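Local coordinates for protein putative Type I topoisomerase (Deinococcus radiodurans, PDB 3M4A) that probably catalyses the ATP-independent breakage, passage and rejoining of single DNA strands as a type IB topoisomerase, and is bound here to DNA, at residues A[96-101]-A[231-236]; A[122-127]-A[223-228]; A[128-131]-A[135-138]; A[197-202]-A[212-217]. All blocks are in the same frame, centred on the assembly; numbering follows the deposited sequence. Where two conformers were deposited one is given.

Interaction 1 (A[96-101]-A[231-236]); sequences TRFAGA and GPFTAK
Phe98 sets an edge of its ring against one face of Phe233, while Arg97 CG comes up at the rim of the Phe233 ring, near CZ and in the ring plane. This T-shaped (edge-to-face) pair has its planes turned 69° apart and its centroids 5.2 Å from each other. Phe98 CD1 is the leading atom, 3.5 Å from Phe233 CG and therefore offset toward the root of that ring. The same face also receives the helix backbone: Phe98 CA stands 3.9 Å from the Phe233 centroid in a CH-pi contact. With its CG anti to the backbone N (chi1 -177°), Phe98 extends from helix 91-113 so that CB and CD1 both run along this face. On the same side Ala101 CB approaches Phe233 CE2 obliquely at 4.0 Å. Arg97 contributes just the root of its side chain; bends at chi2 and chi3 lead the guanidinium away to a salt bridge with Glu63. Beyond the contact, Phe98 makes further edge-to-face pairs with Phe238 and Trp241, which lie on helix 235-254. A serine in place of Phe233 would probably leave Phe98 without this aromatic partner and open a gap against helix 91-113. The contact is thus apolar and aromatic, joining helix 91-113 to the connection between helices 219-230 and 235-254 through dispersion and weak C-H donors, with the Arg97 charge held by Glu63.

Interaction 2 (A[122-127]-A[223-228]); sequences KVMALM and NAYLRE. With nucleotides of chain B.
Met124 and Tyr225 are the closest backbone pair between helices 120-134 and 219-230, their CA atoms 7.1 Å apart. Tyr225 reaches across the gap with CG anti to its own N (chi1 -180°), and its ring is covered on one face by Met124 CB, 3.9 Å from the centroid in a CH-pi contact. The rest of Met124 curls round the base of the tyrosine: SD touches Tyr225 CB at 3.7 Å, and the turn at chi3 brings CE to 3.9 Å from Tyr225 CD1. The sulfur is 5.0 Å from the ring centroid and oblique to it, a Met-aromatic contact. Farther out, Ala125 CB packs 3.5 Å from Tyr225 OH, and that hydroxyl is hydrogen-bonded to Asp112, so its buried polar end is satisfied. Lys122 leaves the helix in another direction, extended, to bond OP1 of DG9 of chain B through NZ at 2.7 Å; the carbonyls of Leu113 and Ala115 hold the same amine. Helix 91-113 borders the contact through Thr109, Asp112 and Leu113, Ile217 covers Met124 just ahead of helix 219-230, and helix 186-196 lies against Lys122 and Leu126.

Interaction 3 (A[128-131]-A[135-138]); sequences TRLL and RFRV. With ACY (acetic acid), chain D; nucleotides of chain B.
Leu131 O receives Arg135 N at 3.0 Å, a weak bond at the C-terminal end of helix 120-134; Arg135, the first residue to leave the helix, takes a left-handed conformation (phi 66°) and turns the chain across the helix end. In the tight part Leu130, Leu131, Phe136 and Val138 pack together and against backbone carbonyls. Leu131, whose CB points away from the loop, swings CD2 round to lie 3.3 Å from Phe136 O and 3.9 Å from Val138 CG2. Phe136 presents its ring edge to Leu130 O, which lies in the ring plane, and pairs edge-to-face with Phe169. The wet side is looser: a water lies 2.7 Å from Leu131 O and 2.6 Å from Phe136 O and probably links them, while Arg135 extends to a salt bridge with Asp277. At the DNA end, the Arg129 guanidinium meets the phosphate of DC10 of chain B edge-on, Arg129 NH1 bonding DC10 OP2 at 2.9 Å and 170°, and Arg129 NH2 bonding DC10 OP1 at 3.0 Å; NH1 also pairs with Asp185. A leucine in place of Arg129 would probably leave that phosphate without both bonds. Another edge holds an acetate, probably from the crystallisation liquor, with Arg129 NE 2.8 Å from its O.

Interaction 4 (A[197-202]-A[212-217]); sequences DLPGPW and GERRRI
Flat stacking joins Trp202 and Arg216: the guanidinium lies on the indole, planes 14° apart. Arg216 CZ sits 4.1 Å from the centroid of the Trp202 six-membered ring, close to its normal, which makes a cation-pi contact. A CH-pi contact adds to it, Arg216 CD lying 3.6 Å from the centroid of the five-membered ring, so that the arginine spans both rings of the indole. The bend at chi3 (58°) turns the guanidinium over the larger ring after CD has settled on the smaller one. On the opposite face of Trp202 rests Pro201 CG, 3.8 Å above the plane, and Arg156 makes a second cation-pi contact with the indole.

Van der Waals packing serves the other arginine. Pro199 covers one face of the Arg214 guanidinium, with CG 3.6 Å from NH2 and CD 3.6 Å from NE, while Leu198 CB touches the aliphatic Arg214 CD at 4.3 Å.

The polar ends are bound elsewhere: Arg216 NH2 to Asp141 and to Ser153 O, Arg214 NH1 to Gln205. Gln205 also bonds Pro199 O, and so ties together both sides of the contact.

The pair of arginines projects from strand 214-216, the second strand of a beta-hairpin with 205-207, toward the loop that follows helix 186-196; Ile217, just beyond the strand, packs on helix 120-134.

How the interactions relate
Helix 120-134 carries interactions 2 and 3, and Ile217 of interaction 4 packs on it. Interactions 2 and 3 use successive parts of the helix, with centres about 10 Å apart, and Thr128 OG1 lies 3.4 Å from Tyr225 CE2. Interaction 1 joins through the start of helix 235-254: Ala235 CB packs on Val138 CG2 at 3.4 Å and on Leu226 CD1 at 3.7 Å. Interaction 4 is peripheral, its centre about 25 Å from that of the chain, yet Ile217 CG2 reaches Met124 CG at 3.7 Å. Lys122 and Arg129 carry interactions 2 and 3 to consecutive phosphates of chain B, whereas the nearest atoms of interactions 1 and 4 stay about 14 and 11 Å from the DNA.

Interaction 1 (A[96-101]-A[231-236])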
loop_
_atom_site.group_PDB
_atom_site.type_symbol
_atom_site.label_atom_id
_atom_site.label_comp_id
_atom_site.label_asym_id
_atom_site.label_seq_id
_atom_site.Cartn_x
_atom_site.Cartn_y
_atom_site.Cartn_z
ATOM N N THR A 96 -5.545 -11.131 -0.989
ATOM C CA THR A 96 -6.658 -11.107 -1.939
ATOM C C THR A 96 -7.668 -10.058 -1.516
ATOM O O THR A 96 -8.178 -9.312 -2.342
ATOM C CB THR A 96 -7.364 -12.485 -1.997
ATOM O OG1 THR A 96 -6.395 -13.500 -2.271
ATOM C CG2 THR A 96 -8.431 -12.502 -3.080
ATOM N N ARG A 97 -7.941 -9.989 -0.218
ATOM C CA ARG A 97 -8.870 -9.004 0.293
ATOM C C ARG A 97 -8.291 -7.589 0.197
ATOM O O ARG A 97 -8.992 -6.654 -0.173
ATOM C CB ARG A 97 -9.273 -9.324 1.728
ATOM C CG ARG A 97 -10.531 -8.598 2.174
ATOM C CD ARG A 97 -11.806 -9.106 1.465
ATOM N NE ARG A 97 -12.228 -10.420 1.945
ATOM C CZ ARG A 97 -12.936 -10.646 3.052
ATOM N NH1 ARG A 97 -13.308 -9.646 3.843
ATOM N NH2 ARG A 97 -13.271 -11.887 3.378
ATOM N N PHE A 98 -7.007 -7.443 0.501
ATOM C CA PHE A 98 -6.330 -6.149 0.318
ATOM C C PHE A 98 -6.437 -5.666 -1.137
ATOM O O PHE A 98 -6.729 -4.492 -1.384
ATOM C CB PHE A 98 -4.867 -6.251 0.739
ATOM C CG PHE A 98 -4.118 -4.953 0.660
ATOM C CD1 PHE A 98 -4.416 -3.923 1.528
ATOM C CD2 PHE A 98 -3.096 -4.768 -0.267
ATOM C CE1 PHE A 98 -3.731 -2.727 1.495
ATOM C CE2 PHE A 98 -2.390 -3.561 -0.311
ATOM C CZ PHE A 98 -2.722 -2.541 0.555
ATOM N N ALA A 99 -6.242 -6.563 -2.105
ATOM C CA ALA A 99 -6.377 -6.211 -3.515
ATOM C C ALA A 99 -7.797 -5.749 -3.829
ATOM O O ALA A 99 -8.006 -4.899 -4.694
ATOM C CB ALA A 99 -6.001 -7.403 -4.396
ATOM N N GLY A 100 -8.766 -6.294 -3.101
ATOM C CA GLY A 100 -10.154 -5.832 -3.194
ATOM C C GLY A 100 -10.411 -4.421 -2.681
ATOM O O GLY A 100 -11.397 -3.792 -3.101
ATOM N N ALA A 101 -9.551 -3.936 -1.780
ATOM C CA ALA A 101 -9.648 -2.592 -1.187
ATOM C C ALA A 101 -8.866 -1.542 -1.984
ATOM O O ALA A 101 -9.045 -0.351 -1.785
ATOM C CB ALA A 101 -9.156 -2.596 0.257
ATOM N N GLY A 231 -8.192 1.091 6.374
ATOM C CA GLY A 231 -8.423 0.306 7.607
ATOM C C GLY A 231 -9.490 -0.761 7.394
ATOM O O GLY A 231 -10.475 -0.504 6.728
ATOM N N PRO A 232 -9.307 -1.971 7.956
ATOM C CA PRO A 232 -8.313 -2.421 8.916
ATOM C C PRO A 232 -6.924 -2.759 8.361
ATOM O O PRO A 232 -6.035 -3.123 9.129
ATOM C CB PRO A 232 -8.959 -3.687 9.490
ATOM C CG PRO A 232 -9.719 -4.234 8.375
ATOM C CD PRO A 232 -10.229 -3.065 7.588
ATOM N N PHE A 233 -6.728 -2.643 7.054
ATOM C CA PHE A 233 -5.393 -2.836 6.509
ATOM C C PHE A 233 -4.517 -1.686 6.980
ATOM O O PHE A 233 -5.024 -0.630 7.352
ATOM C CB PHE A 233 -5.432 -2.941 4.989
ATOM C CG PHE A 233 -6.300 -4.066 4.486
ATOM C CD1 PHE A 233 -5.863 -5.384 4.571
ATOM C CD2 PHE A 233 -7.559 -3.817 3.951
ATOM C CE1 PHE A 233 -6.653 -6.434 4.111
ATOM C CE2 PHE A 233 -8.367 -4.864 3.497
ATOM C CZ PHE A 233 -7.913 -6.177 3.572
ATOM N N THR A 234 -3.206 -1.912 7.010
ATOM C CA THR A 234 -2.258 -0.915 7.499
ATOM C C THR A 234 -1.142 -0.674 6.491
ATOM O O THR A 234 -1.020 -1.385 5.482
ATOM C CB THR A 234 -1.592 -1.359 8.825
ATOM O OG1 THR A 234 -0.649 -2.409 8.578
ATOM C CG2 THR A 234 -2.642 -1.835 9.844
ATOM N N ALA A 235 -0.287 0.296 6.793
ATOM C CA ALA A 235 0.847 0.582 5.907
ATOM C C ALA A 235 1.678 -0.667 5.591
ATOM O O ALA A 235 2.211 -0.789 4.485
ATOM C CB ALA A 235 1.724 1.702 6.481
ATOM N N LYS A 236 1.795 -1.612 6.533
ATOM C CA LYS A 236 2.603 -2.809 6.297
ATOM C C LYS A 236 2.064 -3.646 5.144
ATOM O O LYS A 236 2.827 -4.323 4.439
ATOM C CB LYS A 236 2.689 -3.702 7.544
ATOM C CG LYS A 236 3.627 -4.879 7.350
ATOM C CD LYS A 236 3.890 -5.649 8.648
ATOM C CE LYS A 236 5.142 -6.505 8.523
ATOM N NZ LYS A 236 5.149 -7.380 7.312
#

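Interaction 2 (A[122-127]-A[223-228])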
loop_
_atom_site.group_PDB
_atom_site.type_symbol
_atom_site.label_atom_id
_atom_site.label_comp_id
_atom_site.label_asym_id
_atom_site.label_seq_id
_atom_site.Cartn_x
_atom_site.Cartn_y
_atom_site.Cartn_z
ATOM N N LYS A 122 -3.965 16.125 0.342
ATOM C CA LYS A 122 -3.243 15.937 -0.934
ATOM C C LYS A 122 -1.810 15.409 -0.687
ATOM O O LYS A 122 -1.339 14.448 -1.350
ATOM C CB LYS A 122 -3.223 17.228 -1.752
ATOM C CG LYS A 122 -2.416 17.086 -3.037
ATOM C CD LYS A 122 -2.763 18.102 -4.102
ATOM C CE LYS A 122 -2.062 17.763 -5.415
ATOM N NZ LYS A 122 -2.592 18.586 -6.548
ATOM N N VAL A 123 -1.123 15.999 0.284
ATOM C CA VAL A 123 0.231 15.533 0.630
ATOM C C VAL A 123 0.166 14.092 1.156
ATOM O O VAL A 123 0.997 13.256 0.789
ATOM C CB VAL A 123 0.960 16.464 1.610
ATOM C CG1 VAL A 123 2.372 15.972 1.875
ATOM C CG2 VAL A 123 1.043 17.879 1.023
ATOM N N MET A 124 -0.834 13.784 1.986
ATOM C CA MET A 124 -1.016 12.408 2.468
ATOM C C MET A 124 -1.391 11.423 1.360
ATOM O O MET A 124 -0.949 10.279 1.387
ATOM C CB MET A 124 -1.999 12.356 3.631
ATOM C CG MET A 124 -1.394 12.989 4.841
ATOM S SD MET A 124 -2.361 12.902 6.361
ATOM C CE MET A 124 -3.830 13.802 5.916
ATOM N N ALA A 125 -2.182 11.868 0.391
ATOM C CA ALA A 125 -2.479 11.030 -0.778
ATOM C C ALA A 125 -1.204 10.736 -1.578
ATOM O O ALA A 125 -1.021 9.604 -2.073
ATOM C CB ALA A 125 -3.546 11.704 -1.670
ATOM N N LEU A 126 -0.331 11.733 -1.729
ATOM C CA LEU A 126 0.952 11.547 -2.425
ATOM C C LEU A 126 1.824 10.533 -1.661
ATOM O O LEU A 126 2.443 9.622 -2.245
ATOM C CB LEU A 126 1.690 12.885 -2.547
ATOM C CG LEU A 126 1.091 13.925 -3.498
ATOM C CD1 LEU A 126 1.692 15.310 -3.255
ATOM C CD2 LEU A 126 1.371 13.475 -4.948
ATOM N N MET A 127 1.851 10.672 -0.342
ATOM C CA MET A 127 2.613 9.746 0.500
ATOM C C MET A 127 2.069 8.324 0.428
ATOM O O MET A 127 2.843 7.378 0.391
ATOM C CB MET A 127 2.644 10.246 1.956
ATOM C CG MET A 127 3.440 11.525 2.128
ATOM S SD MET A 127 3.147 12.305 3.732
ATOM C CE MET A 127 4.404 11.468 4.695
ATOM N N ASN A 223 -0.829 7.915 9.419
ATOM C CA ASN A 223 -1.460 6.668 9.838
ATOM C C ASN A 223 -2.971 6.810 10.055
ATOM O O ASN A 223 -3.709 5.880 9.784
ATOM C CB ASN A 223 -0.763 6.078 11.076
ATOM C CG ASN A 223 0.601 5.455 10.742
ATOM O OD1 ASN A 223 0.804 4.915 9.652
ATOM N ND2 ASN A 223 1.529 5.521 11.685
ATOM N N ALA A 224 -3.429 7.977 10.514
ATOM C CA ALA A 224 -4.873 8.253 10.631
ATOM C C ALA A 224 -5.578 8.312 9.278
ATOM O O ALA A 224 -6.702 7.828 9.125
ATOM C CB ALA A 224 -5.109 9.557 11.409
ATOM N N TYR A 225 -4.907 8.912 8.296
ATOM C CA TYR A 225 -5.399 8.968 6.924
ATOM C C TYR A 225 -5.542 7.556 6.363
ATOM O O TYR A 225 -6.570 7.221 5.764
ATOM C CB TYR A 225 -4.445 9.815 6.078
ATOM C CG TYR A 225 -4.828 9.969 4.615
ATOM C CD1 TYR A 225 -5.794 10.880 4.231
ATOM C CD2 TYR A 225 -4.230 9.189 3.630
ATOM C CE1 TYR A 225 -6.157 11.035 2.908
ATOM C CE2 TYR A 225 -4.577 9.327 2.299
ATOM C CZ TYR A 225 -5.538 10.262 1.937
ATOM O OH TYR A 225 -5.926 10.428 0.628
ATOM N N LEU A 226 -4.510 6.737 6.560
ATOM C CA LEU A 226 -4.542 5.335 6.127
ATOM C C LEU A 226 -5.677 4.558 6.806
ATOM O O LEU A 226 -6.391 3.801 6.154
ATOM C CB LEU A 226 -3.203 4.640 6.379
ATOM C CG LEU A 226 -2.014 5.134 5.552
ATOM C CD1 LEU A 226 -0.733 4.416 5.929
ATOM C CD2 LEU A 226 -2.323 4.976 4.059
ATOM N N ARG A 227 -5.885 4.770 8.104
ATOM C CA ARG A 227 -7.026 4.133 8.764
ATOM C C ARG A 227 -8.333 4.446 8.039
ATOM O O ARG A 227 -9.148 3.551 7.817
ATOM C CB ARG A 227 -7.121 4.540 10.237
ATOM C CG ARG A 227 -6.080 3.876 11.118
ATOM C CD ARG A 227 -6.480 3.870 12.598
ATOM N NE ARG A 227 -6.749 5.210 13.117
ATOM C CZ ARG A 227 -5.818 6.118 13.428
ATOM N NH1 ARG A 227 -4.527 5.857 13.270
ATOM N NH2 ARG A 227 -6.187 7.306 13.899
ATOM N N GLU A 228 -8.509 5.704 7.639
ATOM C CA GLU A 228 -9.682 6.105 6.878
ATOM C C GLU A 228 -9.782 5.395 5.535
ATOM O O GLU A 228 -10.842 4.864 5.212
ATOM C CB GLU A 228 -9.722 7.616 6.635
ATOM C CG GLU A 228 -10.923 8.024 5.783
ATOM C CD GLU A 228 -10.912 9.469 5.355
ATOM O OE1 GLU A 228 -10.223 10.269 6.003
ATOM O OE2 GLU A 228 -11.590 9.803 4.353
ATOM P P DG B 9 -2.033 17.472 -10.252
ATOM O OP1 DG B 9 -1.546 17.690 -8.858
ATOM O OP2 DG B 9 -1.089 17.543 -11.386
ATOM O "O5'" DG B 9 -2.789 16.070 -10.370
ATOM C "C5'" DG B 9 -3.786 15.706 -9.447
ATOM C "C4'" DG B 9 -4.726 14.670 -10.041
ATOM O "O4'" DG B 9 -5.489 15.179 -11.161
ATOM C "C3'" DG B 9 -4.012 13.462 -10.636
ATOM O "O3'" DG B 9 -4.763 12.309 -10.318
ATOM C "C2'" DG B 9 -3.873 13.790 -12.132
ATOM C "C1'" DG B 9 -5.167 14.508 -12.406
ATOM N N9 DG B 9 -5.161 15.608 -13.361
ATOM C C8 DG B 9 -4.225 16.588 -13.464
ATOM N N7 DG B 9 -4.494 17.515 -14.337
ATOM C C5 DG B 9 -5.708 17.120 -14.852
ATOM C C6 DG B 9 -6.515 17.723 -15.836
ATOM O O6 DG B 9 -6.335 18.766 -16.472
ATOM N N1 DG B 9 -7.658 16.987 -16.051
ATOM C C2 DG B 9 -8.002 15.823 -15.408
ATOM N N2 DG B 9 -9.160 15.235 -15.739
ATOM N N3 DG B 9 -7.268 15.270 -14.467
ATOM C C4 DG B 9 -6.129 15.949 -14.272
#

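Interaction 3 (A[128-131]-A[135-138])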
loop_
_atom_site.group_PDB
_atom_site.type_symbol
_atom_site.label_atom_id
_atom_site.label_comp_id
_atom_site.label_asym_id
_atom_site.label_seq_id
_atom_site.Cartn_x
_atom_site.Cartn_y
_atom_site.Cartn_z
ATOM N N THR A 128 0.742 8.190 0.370
ATOM C CA THR A 128 0.077 6.894 0.266
ATOM C C THR A 128 0.399 6.268 -1.087
ATOM O O THR A 128 0.655 5.070 -1.175
ATOM C CB THR A 128 -1.432 7.001 0.467
ATOM O OG1 THR A 128 -1.694 7.538 1.770
ATOM C CG2 THR A 128 -2.078 5.618 0.391
ATOM N N ARG A 129 0.409 7.076 -2.139
ATOM C CA ARG A 129 0.835 6.551 -3.446
ATOM C C ARG A 129 2.267 6.040 -3.372
ATOM O O ARG A 129 2.582 4.989 -3.910
ATOM C CB ARG A 129 0.667 7.577 -4.573
ATOM C CG ARG A 129 1.053 7.020 -5.942
ATOM C CD ARG A 129 0.630 7.951 -7.042
ATOM N NE ARG A 129 -0.825 7.938 -7.170
ATOM C CZ ARG A 129 -1.509 8.680 -8.035
ATOM N NH1 ARG A 129 -0.896 9.455 -8.913
ATOM N NH2 ARG A 129 -2.824 8.589 -8.052
ATOM N N LEU A 130 3.147 6.770 -2.711
ATOM C CA LEU A 130 4.541 6.296 -2.557
ATOM C C LEU A 130 4.665 4.971 -1.768
ATOM O O LEU A 130 5.467 4.121 -2.125
ATOM C CB LEU A 130 5.406 7.379 -1.930
ATOM C CG LEU A 130 5.676 8.562 -2.868
ATOM C CD1 LEU A 130 6.218 9.766 -2.104
ATOM C CD2 LEU A 130 6.654 8.112 -3.970
ATOM N N LEU A 131 3.860 4.805 -0.722
ATOM C CA LEU A 131 3.801 3.518 0.007
ATOM C C LEU A 131 3.384 2.388 -0.925
ATOM O O LEU A 131 3.951 1.294 -0.899
ATOM C CB LEU A 131 2.814 3.590 1.169
ATOM C CG LEU A 131 3.079 4.502 2.354
ATOM C CD1 LEU A 131 1.866 4.590 3.301
ATOM C CD2 LEU A 131 4.353 4.081 3.099
ATOM N N ARG A 135 6.817 1.018 -1.869
ATOM C CA ARG A 135 6.989 0.034 -0.780
ATOM C C ARG A 135 7.849 0.602 0.358
ATOM O O ARG A 135 8.599 -0.120 1.036
ATOM C CB ARG A 135 7.537 -1.276 -1.336
ATOM C CG ARG A 135 6.611 -1.921 -2.362
ATOM C CD ARG A 135 7.290 -2.991 -3.215
ATOM N NE ARG A 135 8.379 -2.468 -4.036
ATOM C CZ ARG A 135 8.236 -2.004 -5.273
ATOM N NH1 ARG A 135 7.054 -1.976 -5.859
ATOM N NH2 ARG A 135 9.294 -1.561 -5.931
ATOM N N PHE A 136 7.692 1.901 0.598
ATOM C CA PHE A 136 8.321 2.543 1.755
ATOM C C PHE A 136 7.751 2.037 3.085
ATOM O O PHE A 136 6.580 1.638 3.169
ATOM C CB PHE A 136 8.044 4.038 1.748
ATOM C CG PHE A 136 8.903 4.866 0.812
ATOM C CD1 PHE A 136 10.084 5.471 1.253
ATOM C CD2 PHE A 136 8.476 5.128 -0.484
ATOM C CE1 PHE A 136 10.821 6.273 0.409
ATOM C CE2 PHE A 136 9.202 5.926 -1.338
ATOM C CZ PHE A 136 10.384 6.497 -0.907
ATOM N N ARG A 137 8.586 2.105 4.117
ATOM C CA ARG A 137 8.114 2.123 5.501
ATOM C C ARG A 137 7.674 3.541 5.844
ATOM O O ARG A 137 8.197 4.513 5.299
ATOM C CB ARG A 137 9.245 1.711 6.444
ATOM C CG ARG A 137 9.807 0.330 6.229
ATOM C CD ARG A 137 10.969 0.148 7.179
ATOM N NE ARG A 137 11.625 -1.145 7.122
ATOM C CZ ARG A 137 12.617 -1.468 6.300
ATOM N NH1 ARG A 137 13.076 -0.618 5.397
ATOM N NH2 ARG A 137 13.150 -2.673 6.382
ATOM N N VAL A 138 6.725 3.690 6.761
ATOM C CA VAL A 138 6.249 5.016 7.135
ATOM C C VAL A 138 7.271 5.780 8.006
ATOM O O VAL A 138 7.484 6.976 7.826
ATOM C CB VAL A 138 4.864 4.941 7.856
ATOM C CG1 VAL A 138 4.498 6.287 8.445
ATOM C CG2 VAL A 138 3.768 4.447 6.887
HETATM C C ACY D . -2.133 5.219 -5.026
HETATM O O ACY D . -2.413 6.363 -5.458
HETATM O OXT ACY D . -1.414 4.418 -5.661
HETATM C CH3 ACY D . -2.695 4.796 -3.703
ATOM P P DC B 10 -4.184 10.862 -10.673
ATOM O OP1 DC B 10 -4.833 9.890 -9.801
ATOM O OP2 DC B 10 -2.702 10.859 -10.725
ATOM O "O5'" DC B 10 -4.696 10.577 -12.153
ATOM C "C5'" DC B 10 -6.109 10.466 -12.392
ATOM C "C4'" DC B 10 -6.368 10.430 -13.878
ATOM O "O4'" DC B 10 -6.029 11.720 -14.472
ATOM C "C3'" DC B 10 -5.561 9.388 -14.655
ATOM O "O3'" DC B 10 -6.353 8.817 -15.673
ATOM C "C2'" DC B 10 -4.448 10.197 -15.282
ATOM C "C1'" DC B 10 -5.240 11.444 -15.628
ATOM N N1 DC B 10 -4.444 12.645 -15.935
ATOM C C2 DC B 10 -5.027 13.608 -16.769
ATOM O O2 DC B 10 -6.175 13.419 -17.218
ATOM N N3 DC B 10 -4.318 14.710 -17.079
ATOM C C4 DC B 10 -3.086 14.885 -16.604
ATOM N N4 DC B 10 -2.445 16.001 -16.938
ATOM C C5 DC B 10 -2.479 13.919 -15.746
ATOM C C6 DC B 10 -3.186 12.823 -15.450
HETATM O O HOH W 1 4.726 0.553 1.624
#

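Interaction 4 (A[197-202]-A[212-217])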
loop_
_atom_site.group_PDB
_atom_site.type_symbol
_atom_site.label_atom_id
_atom_site.label_comp_id
_atom_site.label_asym_id
_atom_site.label_seq_id
_atom_site.Cartn_x
_atom_site.Cartn_y
_atom_site.Cartn_z
ATOM N N ASP A 197 10.044 23.003 -3.690
ATOM C CA ASP A 197 10.049 24.469 -3.706
ATOM C C ASP A 197 9.842 25.099 -2.326
ATOM O O ASP A 197 10.152 26.283 -2.145
ATOM C CB ASP A 197 8.987 25.007 -4.667
ATOM C CG ASP A 197 9.379 24.863 -6.128
ATOM O OD1 ASP A 197 10.564 24.610 -6.442
ATOM O OD2 ASP A 197 8.477 25.025 -6.979
ATOM N N LEU A 198 9.322 24.334 -1.366
ATOM C CA LEU A 198 9.100 24.832 -0.005
ATOM C C LEU A 198 10.429 24.875 0.763
ATOM O O LEU A 198 11.343 24.114 0.452
ATOM C CB LEU A 198 8.077 23.963 0.728
ATOM C CG LEU A 198 6.713 23.774 0.044
ATOM C CD1 LEU A 198 5.852 22.872 0.894
ATOM C CD2 LEU A 198 6.011 25.093 -0.212
ATOM N N PRO A 199 10.558 25.790 1.750
ATOM C CA PRO A 199 11.782 25.825 2.552
ATOM C C PRO A 199 12.044 24.493 3.266
ATOM O O PRO A 199 11.105 23.862 3.759
ATOM C CB PRO A 199 11.513 26.950 3.575
ATOM C CG PRO A 199 10.401 27.745 3.027
ATOM C CD PRO A 199 9.587 26.817 2.176
ATOM N N GLY A 200 13.317 24.085 3.302
ATOM C CA GLY A 200 13.732 22.796 3.861
ATOM C C GLY A 200 13.835 22.844 5.375
ATOM O O GLY A 200 13.431 23.839 5.991
ATOM N N PRO A 201 14.402 21.797 5.994
ATOM C CA PRO A 201 15.033 20.600 5.439
ATOM C C PRO A 201 14.108 19.407 5.134
ATOM O O PRO A 201 14.558 18.461 4.503
ATOM C CB PRO A 201 16.000 20.196 6.552
ATOM C CG PRO A 201 15.310 20.614 7.795
ATOM C CD PRO A 201 14.473 21.805 7.468
ATOM N N TRP A 202 12.852 19.456 5.569
ATOM C CA TRP A 202 11.951 18.296 5.520
ATOM C C TRP A 202 11.213 18.240 4.191
ATOM O O TRP A 202 10.943 19.273 3.576
ATOM C CB TRP A 202 10.943 18.351 6.667
ATOM C CG TRP A 202 11.603 18.350 7.998
ATOM C CD1 TRP A 202 11.759 19.423 8.843
ATOM C CD2 TRP A 202 12.237 17.243 8.633
ATOM N NE1 TRP A 202 12.440 19.039 9.969
ATOM C CE2 TRP A 202 12.741 17.705 9.872
ATOM C CE3 TRP A 202 12.416 15.896 8.290
ATOM C CZ2 TRP A 202 13.414 16.877 10.756
ATOM C CZ3 TRP A 202 13.097 15.069 9.171
ATOM C CH2 TRP A 202 13.584 15.565 10.399
ATOM N N GLY A 212 -0.949 30.820 4.161
ATOM C CA GLY A 212 0.385 30.328 3.789
ATOM C C GLY A 212 1.140 29.625 4.911
ATOM O O GLY A 212 2.350 29.419 4.817
ATOM N N GLU A 213 0.425 29.254 5.969
ATOM C CA GLU A 213 1.018 28.574 7.122
ATOM C C GLU A 213 1.522 27.202 6.676
ATOM O O GLU A 213 0.840 26.532 5.902
ATOM C CB GLU A 213 -0.049 28.426 8.206
ATOM C CG GLU A 213 0.414 27.868 9.530
ATOM C CD GLU A 213 -0.701 27.866 10.575
ATOM O OE1 GLU A 213 -1.487 28.845 10.634
ATOM O OE2 GLU A 213 -0.793 26.881 11.340
ATOM N N ARG A 214 2.692 26.797 7.178
ATOM C CA ARG A 214 3.404 25.598 6.716
ATOM C C ARG A 214 3.735 24.667 7.883
ATOM O O ARG A 214 4.165 25.129 8.937
ATOM C CB ARG A 214 4.702 26.024 6.023
ATOM C CG ARG A 214 5.558 24.886 5.462
ATOM C CD ARG A 214 6.626 25.402 4.488
ATOM N NE ARG A 214 7.420 26.513 5.023
ATOM C CZ ARG A 214 8.414 26.396 5.906
ATOM N NH1 ARG A 214 8.765 25.214 6.394
ATOM N NH2 ARG A 214 9.060 27.476 6.322
ATOM N N ARG A 215 3.534 23.360 7.695
ATOM C CA ARG A 215 3.909 22.359 8.697
ATOM C C ARG A 215 4.216 21.018 8.041
ATOM O O ARG A 215 3.873 20.802 6.880
ATOM C CB ARG A 215 2.796 22.178 9.740
ATOM C CG ARG A 215 1.468 21.683 9.180
ATOM C CD ARG A 215 0.398 21.491 10.257
ATOM N NE ARG A 215 -0.842 20.960 9.696
ATOM C CZ ARG A 215 -1.046 19.677 9.388
ATOM N NH1 ARG A 215 -0.089 18.777 9.590
ATOM N NH2 ARG A 215 -2.203 19.292 8.879
ATOM N N ARG A 216 4.828 20.118 8.802
ATOM C CA ARG A 216 5.118 18.769 8.325
ATOM C C ARG A 216 3.917 17.848 8.450
ATOM O O ARG A 216 3.074 18.018 9.334
ATOM C CB ARG A 216 6.238 18.141 9.145
ATOM C CG ARG A 216 7.616 18.650 8.862
ATOM C CD ARG A 216 8.610 17.963 9.773
ATOM N NE ARG A 216 8.548 16.516 9.595
ATOM C CZ ARG A 216 8.978 15.617 10.476
ATOM N NH1 ARG A 216 9.553 15.983 11.619
ATOM N NH2 ARG A 216 8.836 14.330 10.201
ATOM N N ILE A 217 3.861 16.842 7.584
ATOM C CA ILE A 217 3.015 15.679 7.818
ATOM C C ILE A 217 3.854 14.635 8.569
ATOM O O ILE A 217 4.845 14.124 8.036
ATOM C CB ILE A 217 2.505 15.038 6.509
ATOM C CG1 ILE A 217 1.722 16.057 5.670
ATOM C CG2 ILE A 217 1.672 13.802 6.822
ATOM C CD1 ILE A 217 0.470 16.625 6.360
#